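Local coordinates for CEL44C (Paenibacillus polymyxa, PDB 2YIH), which hydrolyses the beta-1,4-glucan backbone of xyloglucan and probably of cellulose, this chain being the glycoside hydrolase family 44 part of a longer multidomain protein, at residues Gly78-Ala83 with Gly89-Ser94; Val108-Ala113 with Asp160-Phe165; Ala42-Gly47 with Met356-Tyr361; Ala218-Ala221 with Glu227-Gly230; His164-Lys169 with Ala177-Tyr182. The protein carries 8 engineered substitutions. All blocks are in the same frame, centred on the assembly; numbering follows the deposited sequence. Where two conformers were deposited one is given.

Interaction 1. Residues Gly78-Ala83 with Gly89-Ser94; sequences GGLTQA and GAVVTS. Engineered in segment 89-94: V92 (natural residue Thr). With EDO (1,2-ethanediol), chain N.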
# COMPACT_ATOMS: atom_id res chain seq x y z
N GLY A 78 -5.15 -16.46 8.72
CA GLY A 78 -6.44 -16.27 8.08
C GLY A 78 -7.61 -16.79 8.89
O GLY A 78 -8.76 -16.68 8.45
N GLY A 79 -7.31 -17.42 10.03
CA GLY A 79 -8.36 -17.99 10.92
C GLY A 79 -8.96 -19.29 10.46
O GLY A 79 -10.09 -19.63 10.83
N LEU A 80 -8.23 -20.05 9.65
CA LEU A 80 -8.74 -21.30 9.12
C LEU A 80 -8.60 -22.40 10.18
O LEU A 80 -7.62 -22.44 10.91
CB LEU A 80 -7.94 -21.71 7.88
CG LEU A 80 -8.06 -20.81 6.65
CD1 LEU A 80 -7.43 -21.50 5.44
CD2 LEU A 80 -9.52 -20.48 6.38
N THR A 81 -9.56 -23.30 10.21
CA THR A 81 -9.42 -24.53 10.97
C THR A 81 -8.37 -25.44 10.37
O THR A 81 -8.01 -25.31 9.19
CB THR A 81 -10.75 -25.31 10.98
OG1 THR A 81 -11.05 -25.77 9.65
CG2 THR A 81 -11.89 -24.45 11.54
N GLN A 82 -7.93 -26.42 11.15
CA GLN A 82 -7.07 -27.48 10.62
C GLN A 82 -7.67 -28.16 9.39
O GLN A 82 -6.97 -28.44 8.42
CB GLN A 82 -6.73 -28.51 11.73
CG GLN A 82 -5.93 -27.87 12.89
CD GLN A 82 -5.76 -28.81 14.10
OE1 GLN A 82 -4.71 -29.44 14.25
NE2 GLN A 82 -6.79 -28.91 14.92
N ALA A 83 -8.98 -28.41 9.41
CA ALA A 83 -9.62 -29.02 8.26
C ALA A 83 -9.65 -28.08 7.04
O ALA A 83 -9.40 -28.51 5.92
CB ALA A 83 -11.05 -29.51 8.62
N GLY A 89 -6.19 -23.98 -1.91
CA GLY A 89 -6.50 -22.58 -2.16
C GLY A 89 -7.18 -21.88 -0.98
O GLY A 89 -7.49 -20.69 -1.08
N ALA A 90 -7.39 -22.60 0.13
CA ALA A 90 -8.26 -22.08 1.21
C ALA A 90 -7.76 -20.77 1.85
O ALA A 90 -8.55 -19.92 2.24
CB ALA A 90 -8.51 -23.16 2.28
N VAL A 91 -6.45 -20.58 1.96
CA VAL A 91 -5.98 -19.29 2.51
C VAL A 91 -6.45 -18.13 1.60
O VAL A 91 -6.93 -17.08 2.09
CB VAL A 91 -4.41 -19.25 2.63
CG1 VAL A 91 -3.90 -17.80 2.80
CG2 VAL A 91 -3.94 -20.10 3.83
N VAL A 92 -6.35 -18.35 0.29
CA VAL A 92 -6.67 -17.29 -0.66
C VAL A 92 -8.19 -17.12 -0.81
O VAL A 92 -8.69 -15.98 -0.87
CB VAL A 92 -6.02 -17.51 -2.00
CG1 VAL A 92 -6.46 -16.39 -2.99
CG2 VAL A 92 -4.50 -17.50 -1.81
N THR A 93 -8.92 -18.22 -0.89
CA THR A 93 -10.37 -18.12 -0.99
C THR A 93 -11.00 -17.57 0.29
O THR A 93 -11.96 -16.76 0.22
CB THR A 93 -11.05 -19.47 -1.40
OG1 THR A 93 -10.85 -20.46 -0.38
CG2 THR A 93 -10.51 -19.93 -2.76
N SER A 94 -10.49 -17.96 1.46
CA SER A 94 -11.02 -17.37 2.68
C SER A 94 -10.74 -15.84 2.71
O SER A 94 -11.61 -15.04 3.09
CB SER A 94 -10.44 -18.09 3.92
OG SER A 94 -10.98 -17.52 5.12
C1 EDO N . -12.65 -21.28 1.92
O1 EDO N . -13.07 -20.24 1.03
C2 EDO N . -12.88 -20.93 3.39
O2 EDO N . -11.92 -21.69 4.15
O HOH W 1 -9.21 -15.66 5.95
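Methyl CD1 of L80 sits over one face of the flat A90-V91 peptide unit, 3.7 Å from A90 C, while the N-H of that peptide is hydrogen-bonded to N58 OD1; no aromatic ring takes part. The loop after helix 73-77, which begins with a Schellman motif, packs here on the first turns of helix 90-102, on the outside of the TIM barrel. G79 is the residue that ends the earlier helix in this way, and its positive phi (77°) is a conformation most other residues adopt only with strain. T81 then acts as N-cap of helix 82-85, its OG1 bonded to E84 N, and G89, likewise with positive phi, is the N-cap residue of helix 90-102.

Between these fixed points L80 turns its branched end to the helix. With CG opposite the carbonyl carbon (chi1 -66°), CD1 reaches A90 CB at 3.7 Å and V91 CG2 at 4.1 Å, whereas CD2 lies 3.5 Å from S94 OG. The small A90 lets the leucine come close to the backbone. L80 was built in two conformers, however, so this packing belongs to one of them and is not fixed. L80 also touches C75, which is joined to C85 by a disulfide. Beside L80 a 1,2-ethanediol, probably from the crystallisation liquor, is bonded through O1 to T93 OG1 (2.6 Å). A water bridges the two segments, donating to G78 O at 2.7 Å and also bonded to S94 OG at 2.7 Å.

Interaction 2. Residues Val108-Ala113 with Asp160-Phe165; sequences VTLPMA and DEFVHF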
# COMPACT_ATOMS: atom_id res chain seq x y z
N VAL A 108 -3.85 -10.35 -4.77
CA VAL A 108 -3.32 -11.64 -4.36
C VAL A 108 -1.91 -11.86 -4.98
O VAL A 108 -1.71 -11.80 -6.19
CB VAL A 108 -4.29 -12.74 -4.86
CG1 VAL A 108 -3.71 -14.15 -4.63
CG2 VAL A 108 -5.68 -12.58 -4.18
N THR A 109 -0.94 -12.15 -4.13
CA THR A 109 0.42 -12.40 -4.62
C THR A 109 0.52 -13.81 -5.20
O THR A 109 0.01 -14.78 -4.60
CB THR A 109 1.40 -12.26 -3.44
OG1 THR A 109 1.29 -10.92 -2.95
CG2 THR A 109 2.87 -12.50 -3.86
N LEU A 110 1.32 -13.91 -6.26
CA LEU A 110 1.61 -15.20 -6.94
C LEU A 110 3.10 -15.41 -6.81
O LEU A 110 3.86 -14.44 -6.66
CB LEU A 110 1.23 -15.11 -8.43
CG LEU A 110 -0.27 -14.87 -8.66
CD1 LEU A 110 -0.53 -14.82 -10.16
CD2 LEU A 110 -1.06 -16.01 -8.03
N PRO A 111 3.55 -16.68 -6.85
CA PRO A 111 4.98 -16.94 -6.55
C PRO A 111 5.86 -16.82 -7.81
O PRO A 111 5.46 -17.30 -8.88
CB PRO A 111 4.97 -18.42 -6.09
CG PRO A 111 3.80 -19.03 -6.88
CD PRO A 111 2.74 -17.92 -6.94
N MET A 112 7.07 -16.29 -7.66
CA MET A 112 7.95 -16.12 -8.82
C MET A 112 9.42 -16.44 -8.49
O MET A 112 10.26 -16.49 -9.37
CB MET A 112 7.78 -14.68 -9.36
CG MET A 112 8.08 -14.52 -10.80
SD MET A 112 7.80 -12.84 -11.41
CE MET A 112 8.76 -11.85 -10.26
N ALA A 113 9.75 -16.64 -7.21
CA ALA A 113 11.14 -16.86 -6.86
C ALA A 113 11.62 -18.24 -7.30
O ALA A 113 12.83 -18.46 -7.46
CB ALA A 113 11.38 -16.64 -5.33
N ASP A 160 -0.98 -20.97 -13.37
CA ASP A 160 -2.18 -20.71 -14.14
C ASP A 160 -3.36 -21.62 -13.75
O ASP A 160 -4.52 -21.22 -13.86
CB ASP A 160 -1.91 -20.66 -15.68
CG ASP A 160 -1.51 -22.01 -16.27
OD1 ASP A 160 -1.18 -22.97 -15.56
OD2 ASP A 160 -1.50 -22.07 -17.52
N GLU A 161 -3.05 -22.80 -13.23
CA GLU A 161 -4.05 -23.70 -12.66
C GLU A 161 -4.71 -23.05 -11.44
O GLU A 161 -5.92 -23.15 -11.23
CB GLU A 161 -3.41 -25.04 -12.28
CG GLU A 161 -4.44 -26.06 -11.81
CD GLU A 161 -3.88 -27.46 -11.76
OE1 GLU A 161 -2.91 -27.68 -11.03
OE2 GLU A 161 -4.37 -28.32 -12.53
N PHE A 162 -3.91 -22.37 -10.64
CA PHE A 162 -4.45 -21.69 -9.49
C PHE A 162 -5.35 -20.53 -9.95
O PHE A 162 -6.42 -20.28 -9.37
CB PHE A 162 -3.30 -21.18 -8.64
CG PHE A 162 -3.74 -20.33 -7.48
CD1 PHE A 162 -4.69 -20.83 -6.57
CD2 PHE A 162 -3.26 -19.05 -7.32
CE1 PHE A 162 -5.09 -20.05 -5.49
CE2 PHE A 162 -3.67 -18.26 -6.23
CZ PHE A 162 -4.56 -18.79 -5.32
N VAL A 163 -4.87 -19.74 -10.91
CA VAL A 163 -5.70 -18.64 -11.40
C VAL A 163 -7.01 -19.18 -12.01
O VAL A 163 -8.10 -18.65 -11.78
CB VAL A 163 -4.95 -17.71 -12.39
CG1 VAL A 163 -5.90 -16.56 -12.87
CG2 VAL A 163 -3.72 -17.11 -11.71
N HIS A 164 -6.91 -20.28 -12.75
CA HIS A 164 -8.13 -20.91 -13.26
C HIS A 164 -9.10 -21.32 -12.15
O HIS A 164 -10.33 -21.20 -12.31
CB HIS A 164 -7.75 -22.13 -14.15
CG HIS A 164 -8.91 -23.00 -14.51
ND1 HIS A 164 -9.66 -22.81 -15.66
CD2 HIS A 164 -9.44 -24.08 -13.89
CE1 HIS A 164 -10.61 -23.72 -15.71
NE2 HIS A 164 -10.51 -24.50 -14.65
N PHE A 165 -8.56 -21.89 -11.06
CA PHE A 165 -9.33 -22.26 -9.87
C PHE A 165 -10.11 -21.06 -9.29
O PHE A 165 -11.29 -21.20 -8.98
CB PHE A 165 -8.39 -22.90 -8.82
CG PHE A 165 -9.01 -23.14 -7.48
CD1 PHE A 165 -9.66 -24.35 -7.20
CD2 PHE A 165 -8.89 -22.18 -6.46
CE1 PHE A 165 -10.24 -24.57 -5.93
CE2 PHE A 165 -9.41 -22.44 -5.18
CZ PHE A 165 -10.10 -23.61 -4.93
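The strand carrying V108 and L110 and the helix carrying F162 and V163 run nearly antiparallel, with 156° between their N-to-C directions and axes 11.0 Å apart at closest approach. At that separation the backbones make no hydrogen bonds to each other, and the space is bridged by apolar side chains. L110 carries most of the contact, one methyl to each partner. Its CD2 comes in at the edge of the F162 ring, in the ring plane and 3.8 Å from CD2 of F162, while its other branch, CD1, lies 4.2 Å from V163 CG2. A branched leucine suits the place because its two methyls serve two partners on consecutive helix residues.

This is the strand-to-helix layer of the TIM barrel: strand 105-110 is a barrel stave and helix 159-170 packs on its outer side. As neighbouring strand residues face opposite sides, T109 points away from the helix, and its OG1 bonds L45 O of the adjacent stave. F162 holds its ring out toward the sheet with CG anti to the backbone N (chi1 175°), and CE2 thereby also meets V108 CG1, more loosely, at 4.4 Å. The F162 ring also meets W55, with planes at about 40°, and touches the engineered V92 of helix 90-102.

Interaction 3. Residues Ala42-Gly47 with Met356-Tyr361; sequences ARRLGG and MTSYSY. Engineered in segment 356-361: S358 (natural residue Glu). With EDO (1,2-ethanediol), chain L.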
# COMPACT_ATOMS: atom_id res chain seq x y z
N ALA A 42 -9.61 -1.64 0.01
CA ALA A 42 -8.67 -2.54 -0.66
C ALA A 42 -7.93 -3.40 0.36
O ALA A 42 -7.52 -2.91 1.39
CB ALA A 42 -7.64 -1.73 -1.51
N ARG A 43 -7.77 -4.68 0.05
CA ARG A 43 -7.02 -5.60 0.92
C ARG A 43 -5.97 -6.32 0.10
O ARG A 43 -6.25 -6.71 -1.05
CB ARG A 43 -8.01 -6.61 1.57
CG ARG A 43 -8.97 -5.88 2.52
CD ARG A 43 -10.05 -6.81 3.11
NE ARG A 43 -9.51 -7.83 4.02
CZ ARG A 43 -9.56 -9.13 3.79
NH1 ARG A 43 -9.97 -9.60 2.62
NH2 ARG A 43 -9.16 -9.98 4.72
N ARG A 44 -4.78 -6.55 0.67
CA ARG A 44 -3.69 -7.22 -0.05
C ARG A 44 -3.31 -8.46 0.73
O ARG A 44 -3.16 -8.41 1.95
CB ARG A 44 -2.47 -6.30 -0.10
CG ARG A 44 -1.17 -6.99 -0.60
CD ARG A 44 -0.15 -5.90 -0.88
NE ARG A 44 1.13 -6.44 -1.39
CZ ARG A 44 2.21 -6.67 -0.64
NH1 ARG A 44 2.14 -6.63 0.70
NH2 ARG A 44 3.36 -7.04 -1.24
N LEU A 45 -3.07 -9.55 -0.01
CA LEU A 45 -2.47 -10.76 0.57
C LEU A 45 -1.05 -10.83 -0.02
O LEU A 45 -0.87 -11.27 -1.16
CB LEU A 45 -3.31 -12.00 0.20
CG LEU A 45 -2.74 -13.32 0.74
CD1 LEU A 45 -2.74 -13.33 2.26
CD2 LEU A 45 -3.56 -14.48 0.21
N GLY A 46 -0.09 -10.39 0.76
CA GLY A 46 1.28 -10.25 0.25
C GLY A 46 2.28 -10.16 1.36
O GLY A 46 1.99 -10.55 2.47
N GLY A 47 3.51 -9.78 1.02
CA GLY A 47 4.59 -9.82 1.98
C GLY A 47 5.40 -11.11 1.94
O GLY A 47 5.18 -11.97 1.09
N MET A 356 1.49 1.84 -3.66
CA MET A 356 2.41 1.72 -2.53
C MET A 356 1.85 0.61 -1.62
O MET A 356 1.02 0.88 -0.75
CB MET A 356 2.51 3.06 -1.78
CG MET A 356 3.51 3.00 -0.65
SD MET A 356 3.70 4.62 0.13
CE MET A 356 4.53 5.52 -1.09
N THR A 357 2.21 -0.64 -1.93
CA THR A 357 1.49 -1.80 -1.38
C THR A 357 1.94 -2.27 -0.01
O THR A 357 1.38 -3.23 0.54
CB THR A 357 1.57 -3.02 -2.33
OG1 THR A 357 2.95 -3.34 -2.57
CG2 THR A 357 0.88 -2.67 -3.68
N SER A 358 2.96 -1.64 0.53
CA SER A 358 3.36 -1.92 1.91
C SER A 358 4.12 -0.70 2.42
O SER A 358 5.14 -0.28 1.82
CB SER A 358 4.20 -3.21 1.95
OG SER A 358 4.22 -3.83 3.25
N TYR A 359 3.64 -0.12 3.52
CA TYR A 359 4.28 1.07 4.08
C TYR A 359 3.81 1.27 5.51
O TYR A 359 2.74 0.81 5.89
CB TYR A 359 3.96 2.32 3.23
CG TYR A 359 2.53 2.86 3.38
CD1 TYR A 359 1.47 2.31 2.65
CD2 TYR A 359 2.27 3.93 4.23
CE1 TYR A 359 0.16 2.80 2.80
CE2 TYR A 359 1.00 4.44 4.37
CZ TYR A 359 -0.05 3.88 3.66
OH TYR A 359 -1.31 4.44 3.77
N SER A 360 4.55 2.08 6.26
CA SER A 360 4.15 2.47 7.62
C SER A 360 5.04 3.61 8.04
O SER A 360 6.22 3.63 7.67
CB SER A 360 4.38 1.30 8.61
OG SER A 360 4.21 1.78 9.94
N TYR A 361 4.50 4.51 8.85
CA TYR A 361 5.25 5.61 9.43
C TYR A 361 5.57 5.37 10.91
O TYR A 361 6.06 6.26 11.61
CB TYR A 361 4.49 6.94 9.21
CG TYR A 361 4.68 7.42 7.80
CD1 TYR A 361 4.09 6.73 6.72
CD2 TYR A 361 5.52 8.50 7.52
CE1 TYR A 361 4.36 7.07 5.39
CE2 TYR A 361 5.78 8.88 6.18
CZ TYR A 361 5.19 8.15 5.13
OH TYR A 361 5.46 8.49 3.82
C1 EDO L . 0.51 -12.56 4.54
O1 EDO L . 1.85 -12.58 4.02
C2 EDO L . 0.63 -12.57 6.06
O2 EDO L . 1.19 -11.33 6.48
O HOH W 2 4.70 -6.42 2.15
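An arginine buried inside the barrel, R44, lies flat between T357 and G46 without a single hydrogen bond to the opposite segment. T357 OG1 is 3.5 Å above one face of the R44 guanidinium, offset toward its rim, and G46 CA is 3.7 Å above the other, over the centre. Glycine suits position 46 because a CB there would run into R44 CZ. The arginine reaches across by an extended chain, CG anti to the backbone N (chi1 170°), and meets T357 at about a right angle, with R44 NE 3.6 Å from T357 CB and R44 CD 3.4 Å from T357 O.

The polar atoms R44 NH1, T357 OG1 and S358 OG find their partners outside the pair. R44 NH1 donates to N31 OD1 and, at 2.9 Å, to a water that is also bonded to S358 OG at 2.9 Å. T357 OG1 bonds D282 OD1, and S358 OG bonds Y286 OH, a residue of the glycan pocket. S358 is engineered (glutamate in nature), and its side chain is about 7 Å from a bound glucose. Replacing R44 by a leucine would probably leave N31 OD1 and the bridging water without their cationic donor and take away the flat group between G46 and T357. The contact thus joins strands 42-45 and 353-359 across the barrel interior by van der Waals contact over the guanidinium faces and a bridging water, and the buried guanidinium would probably raise the positive potential around S358.

Interaction 4. Residues Ala218-Ala221 with Glu227-Gly230; sequences AVKA and EVFG. Unlike the reference sequence in segment 227-230: V228 (reference Ile).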
# COMPACT_ATOMS: atom_id res chain seq x y z
N ALA A 218 1.27 -15.97 -18.37
CA ALA A 218 0.46 -17.10 -17.91
C ALA A 218 -0.82 -16.65 -17.26
O ALA A 218 -1.84 -17.28 -17.43
CB ALA A 218 1.27 -18.01 -16.98
N VAL A 219 -0.75 -15.61 -16.44
CA VAL A 219 -1.94 -15.09 -15.76
C VAL A 219 -2.94 -14.50 -16.77
O VAL A 219 -4.14 -14.76 -16.67
CB VAL A 219 -1.53 -14.00 -14.76
CG1 VAL A 219 -2.81 -13.32 -14.12
CG2 VAL A 219 -0.61 -14.64 -13.66
N LYS A 220 -2.43 -13.67 -17.67
CA LYS A 220 -3.26 -12.91 -18.59
C LYS A 220 -3.92 -13.88 -19.56
O LYS A 220 -4.99 -13.59 -20.14
CB LYS A 220 -2.40 -11.88 -19.35
CG LYS A 220 -1.91 -10.72 -18.51
CD LYS A 220 -3.03 -9.84 -18.07
CE LYS A 220 -2.46 -8.51 -17.53
NZ LYS A 220 -3.49 -7.42 -17.52
N ALA A 221 -3.31 -15.06 -19.75
CA ALA A 221 -3.96 -16.10 -20.60
C ALA A 221 -5.21 -16.69 -19.96
O ALA A 221 -6.13 -17.16 -20.65
CB ALA A 221 -2.95 -17.21 -20.99
N GLU A 227 -5.43 -7.20 -13.09
CA GLU A 227 -4.35 -6.23 -13.06
C GLU A 227 -3.11 -6.86 -12.46
O GLU A 227 -3.17 -7.41 -11.37
CB GLU A 227 -4.76 -5.03 -12.22
CG GLU A 227 -5.94 -4.28 -12.87
CD GLU A 227 -6.33 -3.04 -12.09
OE1 GLU A 227 -6.55 -3.15 -10.89
OE2 GLU A 227 -6.26 -1.92 -12.67
N VAL A 228 -2.00 -6.79 -13.19
CA VAL A 228 -0.72 -7.36 -12.72
C VAL A 228 0.14 -6.26 -12.11
O VAL A 228 0.40 -5.22 -12.77
CB VAL A 228 0.01 -8.10 -13.88
CG1 VAL A 228 1.51 -8.37 -13.55
CG2 VAL A 228 -0.77 -9.40 -14.23
N PHE A 229 0.60 -6.50 -10.89
CA PHE A 229 1.36 -5.50 -10.11
C PHE A 229 2.81 -5.98 -10.02
O PHE A 229 3.05 -7.17 -9.68
CB PHE A 229 0.87 -5.48 -8.66
CG PHE A 229 -0.45 -4.80 -8.45
CD1 PHE A 229 -1.61 -5.24 -9.13
CD2 PHE A 229 -0.56 -3.76 -7.54
CE1 PHE A 229 -2.85 -4.62 -8.90
CE2 PHE A 229 -1.78 -3.16 -7.27
CZ PHE A 229 -2.93 -3.60 -7.95
N GLY A 230 3.75 -5.10 -10.33
CA GLY A 230 5.18 -5.42 -10.16
C GLY A 230 5.98 -4.14 -10.09
O GLY A 230 5.50 -3.11 -10.52
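V228 and K220 form the close part of this contact: CG2 of V228 lies 3.8 Å from CE of the lysine, whose aliphatic chain crosses the valine at a slant. V219 supports the same methyl from the preceding helix position, its CG1 4.4 Å from V228 CG2. V228 sends CG2 toward the helix because that branch is anti to the carbonyl carbon and CG1 anti to the backbone N (chi1 164°). A beta-branched valine suits a strand whose side chain must fill the layer under a helix; the reference sequence has isoleucine here.

The lysine bends at chi2 (-68°), which brings CE against the valine methyl and carries NZ past it. NZ is held by a hydrogen bond to A226 O and a salt bridge to D279, whose OD2 also accepts from V228 N. Away from this grip the contact thins out: E227 points away from the helix and is only partly buried, its carboxylate bonded to K353, Y105 and Y386, while A221 on the helix is exposed. Helix 205-222 is followed, after a short loop, by strand 227-233, and a helix packed in this way on the outside of the strand that succeeds it is typical of the TIM barrel.

Interaction 5. Residues His164-Lys169 with Ala177-Tyr182; sequences HFLVNK and AGVKGY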
# COMPACT_ATOMS: atom_id res chain seq x y z
N HIS A 164 -6.91 -20.28 -12.75
CA HIS A 164 -8.13 -20.91 -13.26
C HIS A 164 -9.10 -21.32 -12.15
O HIS A 164 -10.33 -21.20 -12.31
CB HIS A 164 -7.75 -22.13 -14.15
CG HIS A 164 -8.91 -23.00 -14.51
ND1 HIS A 164 -9.66 -22.81 -15.66
CD2 HIS A 164 -9.44 -24.08 -13.89
CE1 HIS A 164 -10.61 -23.72 -15.71
NE2 HIS A 164 -10.51 -24.50 -14.65
N PHE A 165 -8.56 -21.89 -11.06
CA PHE A 165 -9.33 -22.26 -9.87
C PHE A 165 -10.11 -21.06 -9.29
O PHE A 165 -11.29 -21.20 -8.98
CB PHE A 165 -8.39 -22.90 -8.82
CG PHE A 165 -9.01 -23.14 -7.48
CD1 PHE A 165 -9.66 -24.35 -7.20
CD2 PHE A 165 -8.89 -22.18 -6.46
CE1 PHE A 165 -10.24 -24.57 -5.93
CE2 PHE A 165 -9.41 -22.44 -5.18
CZ PHE A 165 -10.10 -23.61 -4.93
N LEU A 166 -9.43 -19.92 -9.17
CA LEU A 166 -10.07 -18.70 -8.65
C LEU A 166 -11.17 -18.22 -9.61
O LEU A 166 -12.29 -17.90 -9.18
CB LEU A 166 -9.02 -17.60 -8.48
CG LEU A 166 -8.02 -17.92 -7.35
CD1 LEU A 166 -7.00 -16.75 -7.31
CD2 LEU A 166 -8.74 -18.05 -5.99
N VAL A 167 -10.86 -18.22 -10.91
CA VAL A 167 -11.84 -17.74 -11.89
C VAL A 167 -13.05 -18.68 -11.93
O VAL A 167 -14.20 -18.25 -12.12
CB VAL A 167 -11.18 -17.57 -13.28
CG1 VAL A 167 -12.23 -17.38 -14.42
CG2 VAL A 167 -10.17 -16.39 -13.25
N ASN A 168 -12.79 -19.98 -11.77
CA ASN A 168 -13.89 -20.95 -11.75
C ASN A 168 -14.84 -20.66 -10.56
O ASN A 168 -16.07 -20.79 -10.68
CB ASN A 168 -13.32 -22.38 -11.65
CG ASN A 168 -14.41 -23.42 -11.44
OD1 ASN A 168 -14.64 -23.86 -10.32
ND2 ASN A 168 -15.09 -23.78 -12.50
N LYS A 169 -14.28 -20.26 -9.43
CA LYS A 169 -15.08 -20.00 -8.25
C LYS A 169 -15.78 -18.62 -8.28
O LYS A 169 -16.94 -18.47 -7.80
CB LYS A 169 -14.20 -20.12 -6.98
CG LYS A 169 -14.97 -20.03 -5.68
CD LYS A 169 -14.09 -20.42 -4.51
CE LYS A 169 -14.69 -20.02 -3.17
NZ LYS A 169 -15.85 -20.87 -2.76
N ALA A 177 -17.47 -10.17 -8.56
CA ALA A 177 -16.98 -11.08 -7.55
C ALA A 177 -15.53 -11.52 -7.80
O ALA A 177 -14.96 -12.22 -6.98
CB ALA A 177 -17.89 -12.31 -7.46
N GLY A 178 -14.96 -11.09 -8.92
CA GLY A 178 -13.66 -11.63 -9.33
C GLY A 178 -12.52 -11.10 -8.48
O GLY A 178 -12.61 -10.01 -7.88
N VAL A 179 -11.43 -11.86 -8.44
CA VAL A 179 -10.17 -11.38 -7.86
C VAL A 179 -9.58 -10.40 -8.87
O VAL A 179 -9.33 -10.77 -10.01
CB VAL A 179 -9.21 -12.55 -7.61
CG1 VAL A 179 -7.81 -12.04 -7.15
CG2 VAL A 179 -9.81 -13.48 -6.58
N LYS A 180 -9.33 -9.17 -8.46
CA LYS A 180 -9.01 -8.12 -9.43
C LYS A 180 -7.53 -7.94 -9.74
O LYS A 180 -7.17 -7.46 -10.82
CB LYS A 180 -9.62 -6.80 -8.98
CG LYS A 180 -11.14 -6.80 -9.26
CD LYS A 180 -11.82 -5.55 -8.73
CE LYS A 180 -13.15 -5.30 -9.44
NZ LYS A 180 -13.95 -6.55 -9.64
N GLY A 181 -6.68 -8.19 -8.74
CA GLY A 181 -5.25 -7.92 -8.90
C GLY A 181 -4.36 -9.09 -8.49
O GLY A 181 -4.63 -9.78 -7.51
N TYR A 182 -3.26 -9.27 -9.23
CA TYR A 182 -2.25 -10.27 -8.87
C TYR A 182 -0.91 -9.59 -8.86
O TYR A 182 -0.61 -8.80 -9.76
CB TYR A 182 -2.19 -11.44 -9.88
CG TYR A 182 -3.47 -12.25 -9.92
CD1 TYR A 182 -3.78 -13.14 -8.91
CD2 TYR A 182 -4.40 -12.06 -10.94
CE1 TYR A 182 -4.99 -13.83 -8.92
CE2 TYR A 182 -5.60 -12.77 -10.97
CZ TYR A 182 -5.85 -13.69 -9.99
OH TYR A 182 -7.04 -14.39 -9.99
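Methyl CD1 of L166 meets Y182 at the edge of its ring, in the ring plane, 3.9 Å from Y182 CE1 and 3.6 Å from Y182 OH. Leucine and tyrosine lie side by side and point opposite ways, one coming from the helix and the other from the sheet, and L166 CB also lies 4.1 Å from the hydroxyl oxygen of Y182. The same CD1 has a looser neighbour in V179 CG2, at 4.4 Å. No hydrogen bond crosses between the segments, so the fit is one of shape: leucine offers one methyl that both strand-side residues can share, and tyrosine is long enough to span the gap to the helix.

Torsions set up the meeting. L166 has CG anti to the carbonyl carbon (chi1 -68°), which sends CD1 to the strand side, CD2 turning to the engineered V92 of helix 90-102, and Y182 takes the matching arrangement (chi1 -64°). The tyrosine also packs on V108 and L110 of strand 105-110, and its backbone pairs with E227 and F229 of the next strand. V179 also touches V108 and H96; A177 O accepts from H96 NE2 and so anchors the loop before the strand. Helix 159-170 leading through a short loop into parallel strand 181-184, with leucine on the helix packed against tyrosine on the strand, belongs to the beta-alpha-beta crossover of the TIM barrel.

In the fold
All five contacts belong to the TIM barrel, none to the nine-stranded sheet of the other domain. Interactions 2 and 5 share helix 159-170, their centres about 10 Å apart, and reach neighbouring strands 105-110 and 181-184; interaction 4, centred about 9 Å from interaction 2, adds the next strand, 227-233. Interaction 1, its centre about 16 Å from both 2 and 5, lies on helix 90-102, which touches helix 159-170. Along the chain come 1, then 2, with 5 beginning on the helix where 2 ends, then 4, all nested within the loop closed by interaction 3. Interactions 2, 4 and 5 pack helices on strands, 1 a loop on an outer helix, while 3 lies inside the barrel.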